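Local coordinates for flagellar protein FlgA (Thermotoga maritima, PDB 3FRN) that probably acts in the periplasm as a chaperone for assembly of the flagellar basal-body P ring, at residues T4-E9 with D58-E63; L37-E42 with S73-A78; T102-F107 with P129-T134; K141-V146 with P177-S182. All blocks are in the same frame, centred on the assembly; numbering follows the deposited sequence.

Interactions 1 and 2 interlock along the chain: 37-42 lies between 4-9 and 58-63, and 73-78 follows both. They do not touch, their nearest atoms being about 9 Å apart. Interactions 2 and 3 touch through apolar side chains, with centres 13 Å apart. L38 of the 37-42 turn reaches F107 of interaction 3, CD2 to CD1 at 3.7 Å, and the P39 ring packs against the same phenylalanine, joining the FlgA N-terminal region to the HotDog-like region. Interaction 4 stands apart, its centre 40 Å from that of interaction 3, yet both use the long strand 132-148, which runs from the HotDog-like region into the SAF region.

Interaction 1: T4-E9 with D58-E63; sequences TLTLKE and DFTGPE
The F59 ring is approached obliquely by two leucines of segment 4-9: L5 CD1 lies 3.7 Å from F59 CE1, and L7 CD2 lies 4.0 Å from F59 CD1. L5 runs alongside the phenylalanine, pointing the same way, whereas L7 crosses it at about a right angle. The puckered P62 ring sets CD 3.3 Å from L7 O and brings CG near K8 O and E9 CA. With an alanine in place of F59, both leucine methyls would probably lose their aromatic partner, and a gap would open beside helix 47-53.

Strands 4-6 and 58-60 are parallel, tied by L5 N to D58 O, T60 N to L5 O (3.1 Å) and L7 N to T60 O (2.9 Å). On the T4, T6 and T60 face, T60 CG2 sits between its own backbone N and carbonyl carbon (OG1 anti to the N, chi1 -168°), meeting T4 CG2 at 3.8 Å and T6 OG1 at 3.5 Å. G61 takes a positive phi of 108°, where any side chain would jam against the preceding carbonyl.

Beyond the pair, T6 and K8 bond through their backbones to I25 and I23, while L7 and F59 rest on R47 and L50 of helix 47-53.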
loop_
_atom_site.group_PDB
_atom_site.type_symbol
_atom_site.label_atom_id
_atom_site.label_comp_id
_atom_site.label_asym_id
_atom_site.label_seq_id
_atom_site.Cartn_x
_atom_site.Cartn_y
_atom_site.Cartn_z
ATOM N N THR A 4 -18.735 -3.211 30.380
ATOM C CA THR A 4 -17.556 -3.399 29.548
ATOM C C THR A 4 -17.627 -4.783 28.925
ATOM O O THR A 4 -17.445 -5.795 29.605
ATOM C CB THR A 4 -16.250 -3.244 30.349
ATOM O OG1 THR A 4 -16.222 -1.952 30.964
ATOM C CG2 THR A 4 -15.040 -3.386 29.435
ATOM N N LEU A 5 -17.911 -4.819 27.628
ATOM C CA LEU A 5 -18.067 -6.075 26.918
ATOM C C LEU A 5 -16.778 -6.428 26.200
ATOM O O LEU A 5 -16.225 -5.614 25.459
ATOM C CB LEU A 5 -19.232 -5.996 25.930
ATOM C CG LEU A 5 -20.566 -5.465 26.470
ATOM C CD1 LEU A 5 -21.472 -5.006 25.337
ATOM C CD2 LEU A 5 -21.276 -6.490 27.341
ATOM N N THR A 6 -16.297 -7.644 26.438
ATOM C CA THR A 6 -15.116 -8.148 25.755
ATOM C C THR A 6 -15.475 -8.601 24.343
ATOM O O THR A 6 -16.456 -9.320 24.135
ATOM C CB THR A 6 -14.461 -9.296 26.529
ATOM O OG1 THR A 6 -14.308 -8.917 27.903
ATOM C CG2 THR A 6 -13.096 -9.617 25.949
ATOM N N LEU A 7 -14.672 -8.165 23.379
ATOM C CA LEU A 7 -14.898 -8.472 21.975
ATOM C C LEU A 7 -14.226 -9.774 21.560
ATOM O O LEU A 7 -13.123 -10.079 22.012
ATOM C CB LEU A 7 -14.375 -7.326 21.104
ATOM C CG LEU A 7 -15.112 -5.985 21.182
ATOM C CD1 LEU A 7 -14.270 -4.887 20.573
ATOM C CD2 LEU A 7 -16.468 -6.063 20.494
ATOM N N LYS A 8 -14.915 -10.546 20.722
ATOM C CA LYS A 8 -14.321 -11.718 20.091
ATOM C C LYS A 8 -13.251 -11.262 19.101
ATOM O O LYS A 8 -13.316 -10.154 18.569
ATOM C CB LYS A 8 -15.387 -12.536 19.358
ATOM C CG LYS A 8 -16.375 -13.265 20.259
ATOM C CD LYS A 8 -17.267 -14.188 19.430
ATOM C CE LYS A 8 -18.267 -14.946 20.295
ATOM N NZ LYS A 8 -19.509 -14.164 20.530
ATOM N N GLU A 9 -12.261 -12.112 18.855
ATOM C CA GLU A 9 -11.212 -11.784 17.894
ATOM C C GLU A 9 -11.729 -11.951 16.471
ATOM O O GLU A 9 -11.594 -11.047 15.640
ATOM C CB GLU A 9 -9.988 -12.666 18.115
ATOM C CG GLU A 9 -8.844 -12.409 17.148
ATOM C CD GLU A 9 -7.797 -13.502 17.207
ATOM O OE1 GLU A 9 -6.600 -13.177 17.333
ATOM O OE2 GLU A 9 -8.172 -14.694 17.143
ATOM N N ASP A 58 -18.886 0.494 27.064
ATOM C CA ASP A 58 -17.457 0.464 26.777
ATOM C C ASP A 58 -17.080 -0.908 26.237
ATOM O O ASP A 58 -17.781 -1.896 26.467
ATOM C CB ASP A 58 -16.626 0.793 28.020
ATOM C CG ASP A 58 -16.451 2.290 28.228
ATOM O OD1 ASP A 58 -15.625 2.682 29.085
ATOM O OD2 ASP A 58 -17.134 3.078 27.540
ATOM N N PHE A 59 -15.971 -0.961 25.512
ATOM C CA PHE A 59 -15.555 -2.192 24.857
ATOM C C PHE A 59 -14.080 -2.464 25.074
ATOM O O PHE A 59 -13.246 -1.563 24.962
ATOM C CB PHE A 59 -15.877 -2.143 23.362
ATOM C CG PHE A 59 -17.351 -2.177 23.062
ATOM C CD1 PHE A 59 -18.033 -3.390 22.992
ATOM C CD2 PHE A 59 -18.063 -0.997 22.859
ATOM C CE1 PHE A 59 -19.390 -3.427 22.722
ATOM C CE2 PHE A 59 -19.429 -1.027 22.591
ATOM C CZ PHE A 59 -20.092 -2.245 22.521
ATOM N N THR A 60 -13.777 -3.713 25.408
ATOM C CA THR A 60 -12.406 -4.163 25.566
ATOM C C THR A 60 -12.123 -5.321 24.599
ATOM O O THR A 60 -13.023 -5.788 23.902
ATOM C CB THR A 60 -12.102 -4.531 27.037
ATOM O OG1 THR A 60 -10.691 -4.689 27.213
ATOM C CG2 THR A 60 -12.811 -5.808 27.449
ATOM N N GLY A 61 -10.875 -5.767 24.545
ATOM C CA GLY A 61 -10.484 -6.836 23.634
ATOM C C GLY A 61 -9.639 -6.325 22.484
ATOM O O GLY A 61 -8.937 -5.315 22.629
ATOM N N PRO A 62 -9.702 -7.020 21.330
ATOM C CA PRO A 62 -9.030 -6.638 20.089
ATOM C C PRO A 62 -9.568 -5.324 19.531
ATOM O O PRO A 62 -10.692 -4.927 19.848
ATOM C CB PRO A 62 -9.376 -7.787 19.133
ATOM C CG PRO A 62 -10.622 -8.380 19.689
ATOM C CD PRO A 62 -10.468 -8.267 21.169
ATOM N N GLU A 63 -8.764 -4.668 18.701
ATOM C CA GLU A 63 -9.128 -3.388 18.104
ATOM C C GLU A 63 -10.401 -3.508 17.274
ATOM O O GLU A 63 -11.310 -2.682 17.380
ATOM C CB GLU A 63 -7.984 -2.888 17.222
ATOM C CG GLU A 63 -8.174 -1.477 16.716
ATOM C CD GLU A 63 -8.229 -0.471 17.847
ATOM O OE1 GLU A 63 -7.268 -0.412 18.646
ATOM O OE2 GLU A 63 -9.234 0.262 17.931
#

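Interaction 2: L37-E42 with S73-A78; sequences LLPGLE and SSLKNA
K76, in the first turn of helix 74-87, lays its aliphatic chain along the turn formed by L38-L41. Its CB is 3.9 Å from L41 CD2 and also approaches the carbonyl oxygen of G40. CG, placed opposite the backbone N (chi1 -179°), comes to 3.5 Å from G40 O. A bend at chi2 keeps CD near that same oxygen, and the rest of the chain carries the ammonium away from the turn, to a cation-pi contact with F80. A lysine suits this place because its methylenes can pack while its charged tip leaves.

One residue earlier, L75 presents CD2 to L38 CB at 3.9 Å and to the ring of P39. The backbones meet through water: K76 N, too early in the helix for a bond within it, donates to a water at 2.9 Å, which donates to P39 O at a suspiciously short distance.

The turn is type II, with proline then glycine at its corner; G40, at phi 80°, fills the position that favours glycine. L38 and L41, reaching L135, bring this N-terminal-region turn onto the sheet. L75 also packs on L126 of strand 121-127, consistent with a HotDog-like fold, in which a helix lies against an antiparallel sheet.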
loop_
_atom_site.group_PDB
_atom_site.type_symbol
_atom_site.label_atom_id
_atom_site.label_comp_id
_atom_site.label_asym_id
_atom_site.label_seq_id
_atom_site.Cartn_x
_atom_site.Cartn_y
_atom_site.Cartn_z
ATOM N N LEU A 37 -24.873 -8.832 6.734
ATOM C CA LEU A 37 -23.844 -9.799 6.391
ATOM C C LEU A 37 -24.127 -10.475 5.042
ATOM O O LEU A 37 -25.130 -11.165 4.894
ATOM C CB LEU A 37 -23.771 -10.842 7.505
ATOM C CG LEU A 37 -22.774 -10.762 8.664
ATOM C CD1 LEU A 37 -22.419 -9.368 9.096
ATOM C CD2 LEU A 37 -23.320 -11.569 9.830
ATOM N N LEU A 38 -23.259 -10.260 4.049
ATOM C CA LEU A 38 -23.495 -10.795 2.695
ATOM C C LEU A 38 -22.506 -11.895 2.361
ATOM O O LEU A 38 -21.362 -11.872 2.829
ATOM C CB LEU A 38 -23.450 -9.661 1.644
ATOM C CG LEU A 38 -24.509 -8.560 1.701
ATOM C CD1 LEU A 38 -24.163 -7.443 0.736
ATOM C CD2 LEU A 38 -25.923 -9.085 1.377
ATOM N N PRO A 39 -22.936 -12.889 1.559
ATOM C CA PRO A 39 -22.107 -14.068 1.482
ATOM C C PRO A 39 -20.745 -13.777 0.846
ATOM O O PRO A 39 -20.657 -13.014 -0.119
ATOM C CB PRO A 39 -22.923 -15.010 0.581
ATOM C CG PRO A 39 -23.772 -14.076 -0.241
ATOM C CD PRO A 39 -24.123 -12.986 0.695
ATOM N N GLY A 40 -19.703 -14.390 1.400
ATOM C CA GLY A 40 -18.367 -14.358 0.805
ATOM C C GLY A 40 -17.547 -13.107 1.055
ATOM O O GLY A 40 -16.442 -12.986 0.530
ATOM N N LEU A 41 -18.083 -12.173 1.845
ATOM C CA LEU A 41 -17.401 -10.918 2.161
ATOM C C LEU A 41 -16.838 -10.911 3.583
ATOM O O LEU A 41 -17.369 -11.577 4.477
ATOM C CB LEU A 41 -18.342 -9.724 1.993
ATOM C CG LEU A 41 -18.932 -9.433 0.612
ATOM C CD1 LEU A 41 -19.880 -8.246 0.661
ATOM C CD2 LEU A 41 -17.848 -9.174 -0.407
ATOM N N GLU A 42 -15.772 -10.133 3.781
ATOM C CA GLU A 42 -15.107 -10.027 5.076
ATOM C C GLU A 42 -15.506 -8.734 5.752
ATOM O O GLU A 42 -15.537 -7.691 5.115
ATOM C CB GLU A 42 -13.600 -10.025 4.887
ATOM C CG GLU A 42 -12.827 -10.555 6.080
ATOM C CD GLU A 42 -12.596 -12.054 6.028
ATOM O OE1 GLU A 42 -13.041 -12.700 5.053
ATOM O OE2 GLU A 42 -11.957 -12.587 6.963
ATOM N N SER A 73 -18.705 -17.372 -3.924
ATOM C CA SER A 73 -17.804 -16.221 -3.988
ATOM C C SER A 73 -18.102 -15.278 -5.145
ATOM O O SER A 73 -17.274 -14.440 -5.489
ATOM C CB SER A 73 -16.351 -16.694 -4.047
ATOM O OG SER A 73 -16.149 -17.524 -5.176
ATOM N N SER A 74 -19.294 -15.399 -5.720
ATOM C CA SER A 74 -19.639 -14.675 -6.930
ATOM C C SER A 74 -19.907 -13.198 -6.682
ATOM O O SER A 74 -19.486 -12.345 -7.462
ATOM C CB SER A 74 -20.854 -15.320 -7.596
ATOM O OG SER A 74 -21.959 -15.307 -6.712
ATOM N N LEU A 75 -20.628 -12.896 -5.612
ATOM C CA LEU A 75 -20.888 -11.508 -5.258
ATOM C C LEU A 75 -19.554 -10.798 -4.949
ATOM O O LEU A 75 -19.256 -9.748 -5.522
ATOM C CB LEU A 75 -21.843 -11.425 -4.065
ATOM C CG LEU A 75 -21.928 -10.041 -3.413
ATOM C CD1 LEU A 75 -22.544 -9.038 -4.380
ATOM C CD2 LEU A 75 -22.716 -10.100 -2.117
ATOM N N LYS A 76 -18.779 -11.383 -4.039
ATOM C CA LYS A 76 -17.426 -10.938 -3.699
ATOM C C LYS A 76 -16.588 -10.630 -4.935
ATOM O O LYS A 76 -16.051 -9.532 -5.061
ATOM C CB LYS A 76 -16.714 -12.027 -2.889
ATOM C CG LYS A 76 -15.312 -11.648 -2.468
ATOM C CD LYS A 76 -14.339 -12.777 -2.735
ATOM C CE LYS A 76 -12.922 -12.331 -2.468
ATOM N NZ LYS A 76 -12.049 -13.514 -2.290
ATOM N N ASN A 77 -16.482 -11.611 -5.832
ATOM C CA ASN A 77 -15.756 -11.456 -7.088
ATOM C C ASN A 77 -16.244 -10.243 -7.870
ATOM O O ASN A 77 -15.441 -9.437 -8.330
ATOM C CB ASN A 77 -15.884 -12.710 -7.962
ATOM C CG ASN A 77 -14.944 -13.838 -7.544
ATOM O OD1 ASN A 77 -14.717 -14.770 -8.311
ATOM N ND2 ASN A 77 -14.400 -13.762 -6.337
ATOM N N ALA A 78 -17.561 -10.108 -8.002
ATOM C CA ALA A 78 -18.139 -9.025 -8.793
ATOM C C ALA A 78 -17.946 -7.668 -8.113
ATOM O O ALA A 78 -17.769 -6.642 -8.777
ATOM C CB ALA A 78 -19.610 -9.296 -9.078
HETATM O O HOH W 1 -19.607 -13.566 -2.373
#

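Interaction 3: T102-F107 with P129-T134; sequences TLPEKF and PDTYVT
T102 and T131 bring their hydroxyls together, OG1 to OG1, at 2.4 Å. Either could be the donor, but so short a separation makes the exact placement doubtful; T102 chi1 is also off a staggered position. The backbone of T102 adds a weak bond, its N lying 3.4 Å from Y132 O. The loop following strand 93-101 is thereby joined to the start of strand 132-148, within the HotDog-like region.

The firmer polar link is at the other end. E105 N donates to D130 OD1 at 2.9 Å, with 151° at the hydrogen, meeting the carboxylate on its syn side, somewhat out of the plane. A chi1 of 66° sets D130 CG between its own backbone N and carbonyl carbon, turning OD1 toward the E105 N-H. OD1 has a second donor in a water, rather close, which also reaches L103 O weakly.

Between the polar ends lies an apolar strip. T131 CG2 touches P104 CB at 3.7 Å, and V133 CG2 is 3.8 Å from P104 CD. Proline suits this spot, having no N-H to satisfy and a compact hydrocarbon ring to offer.

E105 OE2 stands 4.2 Å from D130 OD1, the carboxylate planes being 52° apart. These like charges would tend to raise the proton affinity of either group, an effect probably offset at D130 by its two donors.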
loop_
_atom_site.group_PDB
_atom_site.type_symbol
_atom_site.label_atom_id
_atom_site.label_comp_id
_atom_site.label_asym_id
_atom_site.label_seq_id
_atom_site.Cartn_x
_atom_site.Cartn_y
_atom_site.Cartn_z
ATOM N N THR A 102 -31.157 -2.768 3.783
ATOM C CA THR A 102 -31.806 -3.942 4.359
ATOM C C THR A 102 -31.157 -5.222 3.848
ATOM O O THR A 102 -30.503 -5.219 2.804
ATOM C CB THR A 102 -33.329 -3.964 4.073
ATOM O OG1 THR A 102 -33.614 -3.248 2.862
ATOM C CG2 THR A 102 -34.083 -3.302 5.212
ATOM N N LEU A 103 -31.313 -6.308 4.597
ATOM C CA LEU A 103 -30.887 -7.612 4.111
ATOM C C LEU A 103 -31.783 -7.991 2.929
ATOM O O LEU A 103 -33.011 -8.007 3.056
ATOM C CB LEU A 103 -30.968 -8.664 5.225
ATOM C CG LEU A 103 -30.711 -10.123 4.835
ATOM C CD1 LEU A 103 -29.228 -10.375 4.546
ATOM C CD2 LEU A 103 -31.214 -11.054 5.920
ATOM N N PRO A 104 -31.173 -8.248 1.761
ATOM C CA PRO A 104 -31.932 -8.696 0.600
ATOM C C PRO A 104 -32.414 -10.141 0.719
ATOM O O PRO A 104 -31.867 -10.917 1.500
ATOM C CB PRO A 104 -30.932 -8.545 -0.550
ATOM C CG PRO A 104 -29.603 -8.634 0.079
ATOM C CD PRO A 104 -29.738 -8.082 1.463
ATOM N N GLU A 105 -33.436 -10.489 -0.054
ATOM C CA GLU A 105 -33.921 -11.862 -0.090
ATOM C C GLU A 105 -32.906 -12.752 -0.798
ATOM O O GLU A 105 -32.507 -13.787 -0.275
ATOM C CB GLU A 105 -35.273 -11.943 -0.794
ATOM C CG GLU A 105 -36.433 -11.403 0.008
ATOM C CD GLU A 105 -37.716 -11.394 -0.797
ATOM O OE1 GLU A 105 -37.735 -12.006 -1.887
ATOM O OE2 GLU A 105 -38.703 -10.774 -0.349
ATOM N N LYS A 106 -32.496 -12.316 -1.985
ATOM C CA LYS A 106 -31.545 -13.031 -2.817
ATOM C C LYS A 106 -30.257 -12.220 -2.926
ATOM O O LYS A 106 -30.273 -11.000 -2.770
ATOM C CB LYS A 106 -32.169 -13.304 -4.188
ATOM C CG LYS A 106 -33.236 -14.414 -4.155
ATOM C CD LYS A 106 -33.930 -14.560 -5.501
ATOM C CE LYS A 106 -34.273 -16.008 -5.831
ATOM N NZ LYS A 106 -34.908 -16.732 -4.697
ATOM N N PHE A 107 -29.134 -12.894 -3.156
ATOM C CA PHE A 107 -27.837 -12.212 -3.122
ATOM C C PHE A 107 -27.178 -11.990 -4.498
ATOM O O PHE A 107 -25.962 -11.821 -4.583
ATOM C CB PHE A 107 -26.879 -12.885 -2.125
ATOM C CG PHE A 107 -27.438 -13.001 -0.734
ATOM C CD1 PHE A 107 -27.900 -11.876 -0.058
ATOM C CD2 PHE A 107 -27.503 -14.227 -0.097
ATOM C CE1 PHE A 107 -28.429 -11.979 1.225
ATOM C CE2 PHE A 107 -28.023 -14.347 1.194
ATOM C CZ PHE A 107 -28.500 -13.217 1.853
ATOM N N PRO A 129 -33.155 -6.888 -6.747
ATOM C CA PRO A 129 -34.553 -6.787 -7.174
ATOM C C PRO A 129 -35.495 -6.280 -6.067
ATOM O O PRO A 129 -36.429 -5.537 -6.357
ATOM C CB PRO A 129 -34.898 -8.226 -7.568
ATOM C CG PRO A 129 -33.590 -8.813 -7.997
ATOM C CD PRO A 129 -32.559 -8.193 -7.105
ATOM N N ASP A 130 -35.222 -6.648 -4.815
ATOM C CA ASP A 130 -36.086 -6.267 -3.695
ATOM C C ASP A 130 -35.646 -5.036 -2.890
ATOM O O ASP A 130 -36.494 -4.315 -2.363
ATOM C CB ASP A 130 -36.352 -7.466 -2.764
ATOM C CG ASP A 130 -35.102 -7.956 -2.031
ATOM O OD1 ASP A 130 -35.249 -8.417 -0.880
ATOM O OD2 ASP A 130 -33.983 -7.905 -2.589
ATOM N N THR A 131 -34.342 -4.782 -2.815
ATOM C CA THR A 131 -33.807 -3.765 -1.898
ATOM C C THR A 131 -32.405 -3.269 -2.303
ATOM O O THR A 131 -31.918 -3.578 -3.397
ATOM C CB THR A 131 -33.809 -4.293 -0.429
ATOM O OG1 THR A 131 -33.606 -3.214 0.480
ATOM C CG2 THR A 131 -32.725 -5.332 -0.211
ATOM N N TYR A 132 -31.769 -2.508 -1.411
ATOM C CA TYR A 132 -30.463 -1.901 -1.656
ATOM C C TYR A 132 -29.522 -2.142 -0.468
ATOM O O TYR A 132 -29.947 -2.047 0.684
ATOM C CB TYR A 132 -30.632 -0.386 -1.886
ATOM C CG TYR A 132 -30.779 0.412 -0.598
ATOM C CD1 TYR A 132 -29.686 1.073 -0.033
ATOM C CD2 TYR A 132 -32.001 0.468 0.076
ATOM C CE1 TYR A 132 -29.811 1.781 1.159
ATOM C CE2 TYR A 132 -32.135 1.173 1.268
ATOM C CZ TYR A 132 -31.040 1.834 1.802
ATOM O OH TYR A 132 -31.169 2.537 2.982
ATOM N N VAL A 133 -28.255 -2.470 -0.742
ATOM C CA VAL A 133 -27.209 -2.454 0.294
ATOM C C VAL A 133 -26.018 -1.561 -0.100
ATOM O O VAL A 133 -25.466 -1.706 -1.187
ATOM C CB VAL A 133 -26.694 -3.880 0.622
ATOM C CG1 VAL A 133 -25.745 -3.865 1.816
ATOM C CG2 VAL A 133 -27.844 -4.824 0.892
ATOM N N THR A 134 -25.641 -0.627 0.777
ATOM C CA THR A 134 -24.358 0.088 0.658
ATOM C C THR A 134 -23.324 -0.493 1.657
ATOM O O THR A 134 -23.582 -0.587 2.865
ATOM C CB THR A 134 -24.527 1.611 0.836
ATOM O OG1 THR A 134 -25.737 2.032 0.191
ATOM C CG2 THR A 134 -23.332 2.406 0.233
HETATM O O HOH W 2 -35.888 -7.940 1.438
#

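Interaction 4: K141-V146 with P177-S182; sequences KERNVV and PFFDVS
R143 is the first residue of 141-146 to meet the other segment, laying its CG 4.2 Å from F179 CD1 in an oblique approach to the ring, while its guanidinium leads away. The arginine thus lends its hydrocarbon part to the aromatic group and sends its charge elsewhere. N144 follows with its carbonyl: O receives a CA-H...O contact from F179 CA at 3.6 Å and lies at the edge of the F179 ring, near its plane, 3.8 Å from CD1.

The strand here is the far end of 132-148, which runs into the SAF region. There it pairs antiparallel with strand 163-169, V145 bonding through its backbone to E166, and the loop 177-180 ahead of helix 181-184 comes against it.

V145 inserts CG1 against P177, 3.8 Å from its CB, and offers its CA to F178 O. That oxygen is gripped more firmly by V146 N, a hydrogen bond of 3.0 Å with 140° at the hydrogen, the donor tilted 29° from the carbonyl plane. With V146 CG1 anti to the backbone N (chi1 166°), CG2 lies anti to the carbonyl carbon and packs on F178 CB at 4.0 Å and on D180 O at 3.5 Å. A branched valine fits both the extended backbone and this buried position, where it also touches V163, V184 and L199. The F178 ring turns off toward V184 and K187.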
loop_
_atom_site.group_PDB
_atom_site.type_symbol
_atom_site.label_atom_id
_atom_site.label_comp_id
_atom_site.label_asym_id
_atom_site.label_seq_id
_atom_site.Cartn_x
_atom_site.Cartn_y
_atom_site.Cartn_z
ATOM N N LYS A 141 -3.574 -3.180 1.347
ATOM C CA LYS A 141 -2.586 -3.987 0.644
ATOM C C LYS A 141 -1.382 -4.139 1.562
ATOM O O LYS A 141 -0.527 -3.248 1.651
ATOM C CB LYS A 141 -2.190 -3.358 -0.687
ATOM C CG LYS A 141 -1.408 -4.296 -1.594
ATOM C CD LYS A 141 -1.185 -3.661 -2.950
ATOM C CE LYS A 141 -0.923 -4.711 -4.008
ATOM N NZ LYS A 141 -1.109 -4.158 -5.381
ATOM N N GLU A 142 -1.343 -5.266 2.265
ATOM C CA GLU A 142 -0.307 -5.529 3.249
ATOM C C GLU A 142 0.805 -6.324 2.586
ATOM O O GLU A 142 0.555 -7.380 2.017
ATOM C CB GLU A 142 -0.893 -6.296 4.438
ATOM C CG GLU A 142 -0.178 -6.053 5.769
ATOM C CD GLU A 142 -0.577 -4.744 6.443
ATOM O OE1 GLU A 142 0.116 -4.347 7.409
ATOM O OE2 GLU A 142 -1.577 -4.119 6.018
ATOM N N ARG A 143 2.031 -5.805 2.650
ATOM C CA ARG A 143 3.166 -6.430 1.968
ATOM C C ARG A 143 4.446 -6.228 2.759
ATOM O O ARG A 143 4.506 -5.375 3.637
ATOM C CB ARG A 143 3.333 -5.836 0.567
ATOM C CG ARG A 143 3.337 -6.865 -0.557
ATOM C CD ARG A 143 1.916 -7.277 -0.917
ATOM N NE ARG A 143 1.857 -8.430 -1.814
ATOM C CZ ARG A 143 2.013 -9.702 -1.442
ATOM N NH1 ARG A 143 1.932 -10.665 -2.350
ATOM N NH2 ARG A 143 2.256 -10.021 -0.177
ATOM N N ASN A 144 5.466 -7.020 2.449
ATOM C CA ASN A 144 6.786 -6.825 3.037
ATOM C C ASN A 144 7.573 -5.753 2.299
ATOM O O ASN A 144 7.884 -5.901 1.121
ATOM C CB ASN A 144 7.567 -8.135 3.076
ATOM C CG ASN A 144 7.151 -9.024 4.233
ATOM O OD1 ASN A 144 7.581 -8.826 5.371
ATOM N ND2 ASN A 144 6.316 -10.012 3.946
ATOM N N VAL A 145 7.870 -4.664 3.000
ATOM C CA VAL A 145 8.607 -3.547 2.416
ATOM C C VAL A 145 9.989 -3.371 3.057
ATOM O O VAL A 145 10.258 -3.901 4.131
ATOM C CB VAL A 145 7.811 -2.217 2.497
ATOM C CG1 VAL A 145 6.508 -2.311 1.710
ATOM C CG2 VAL A 145 7.553 -1.839 3.935
ATOM N N VAL A 146 10.853 -2.621 2.381
ATOM C CA VAL A 146 12.213 -2.376 2.834
ATOM C C VAL A 146 12.247 -1.203 3.816
ATOM O O VAL A 146 11.846 -0.087 3.483
ATOM C CB VAL A 146 13.158 -2.132 1.627
ATOM C CG1 VAL A 146 14.479 -1.542 2.070
ATOM C CG2 VAL A 146 13.387 -3.430 0.865
ATOM N N PRO A 177 6.992 2.096 -2.381
ATOM C CA PRO A 177 7.973 1.361 -1.583
ATOM C C PRO A 177 8.751 0.312 -2.387
ATOM O O PRO A 177 8.485 0.106 -3.578
ATOM C CB PRO A 177 7.109 0.676 -0.526
ATOM C CG PRO A 177 5.782 0.474 -1.200
ATOM C CD PRO A 177 5.617 1.597 -2.188
ATOM N N PHE A 178 9.709 -0.338 -1.731
ATOM C CA PHE A 178 10.469 -1.442 -2.329
ATOM C C PHE A 178 10.107 -2.758 -1.654
ATOM O O PHE A 178 9.869 -2.796 -0.454
ATOM C CB PHE A 178 11.976 -1.199 -2.204
ATOM C CG PHE A 178 12.455 0.031 -2.920
ATOM C CD1 PHE A 178 12.719 -0.001 -4.276
ATOM C CD2 PHE A 178 12.638 1.222 -2.228
ATOM C CE1 PHE A 178 13.158 1.134 -4.935
ATOM C CE2 PHE A 178 13.067 2.362 -2.879
ATOM C CZ PHE A 178 13.332 2.318 -4.226
ATOM N N PHE A 179 10.082 -3.836 -2.422
ATOM C CA PHE A 179 9.590 -5.115 -1.910
ATOM C C PHE A 179 10.709 -6.140 -1.787
ATOM O O PHE A 179 10.472 -7.309 -1.482
ATOM C CB PHE A 179 8.443 -5.629 -2.794
ATOM C CG PHE A 179 7.364 -4.605 -3.027
ATOM C CD1 PHE A 179 6.414 -4.344 -2.048
ATOM C CD2 PHE A 179 7.318 -3.879 -4.207
ATOM C CE1 PHE A 179 5.428 -3.390 -2.252
ATOM C CE2 PHE A 179 6.334 -2.921 -4.413
ATOM C CZ PHE A 179 5.390 -2.677 -3.433
ATOM N N ASP A 180 11.934 -5.673 -2.007
ATOM C CA ASP A 180 13.107 -6.528 -2.034
ATOM C C ASP A 180 14.343 -5.691 -1.745
ATOM O O ASP A 180 14.476 -4.570 -2.238
ATOM C CB ASP A 180 13.240 -7.195 -3.406
ATOM C CG ASP A 180 13.961 -8.528 -3.345
ATOM O OD1 ASP A 180 14.018 -9.135 -2.252
ATOM O OD2 ASP A 180 14.460 -8.978 -4.399
ATOM N N VAL A 181 15.242 -6.239 -0.936
ATOM C CA VAL A 181 16.526 -5.609 -0.656
ATOM C C VAL A 181 17.293 -5.411 -1.972
ATOM O O VAL A 181 17.908 -4.365 -2.199
ATOM C CB VAL A 181 17.334 -6.451 0.374
ATOM C CG1 VAL A 181 18.795 -6.044 0.420
ATOM C CG2 VAL A 181 16.711 -6.323 1.756
ATOM N N SER A 182 17.192 -6.407 -2.851
ATOM C CA SER A 182 17.818 -6.392 -4.170
ATOM C C SER A 182 17.400 -5.216 -5.068
ATOM O O SER A 182 18.101 -4.884 -6.027
ATOM C CB SER A 182 17.538 -7.712 -4.883
ATOM O OG SER A 182 17.966 -7.656 -6.228
#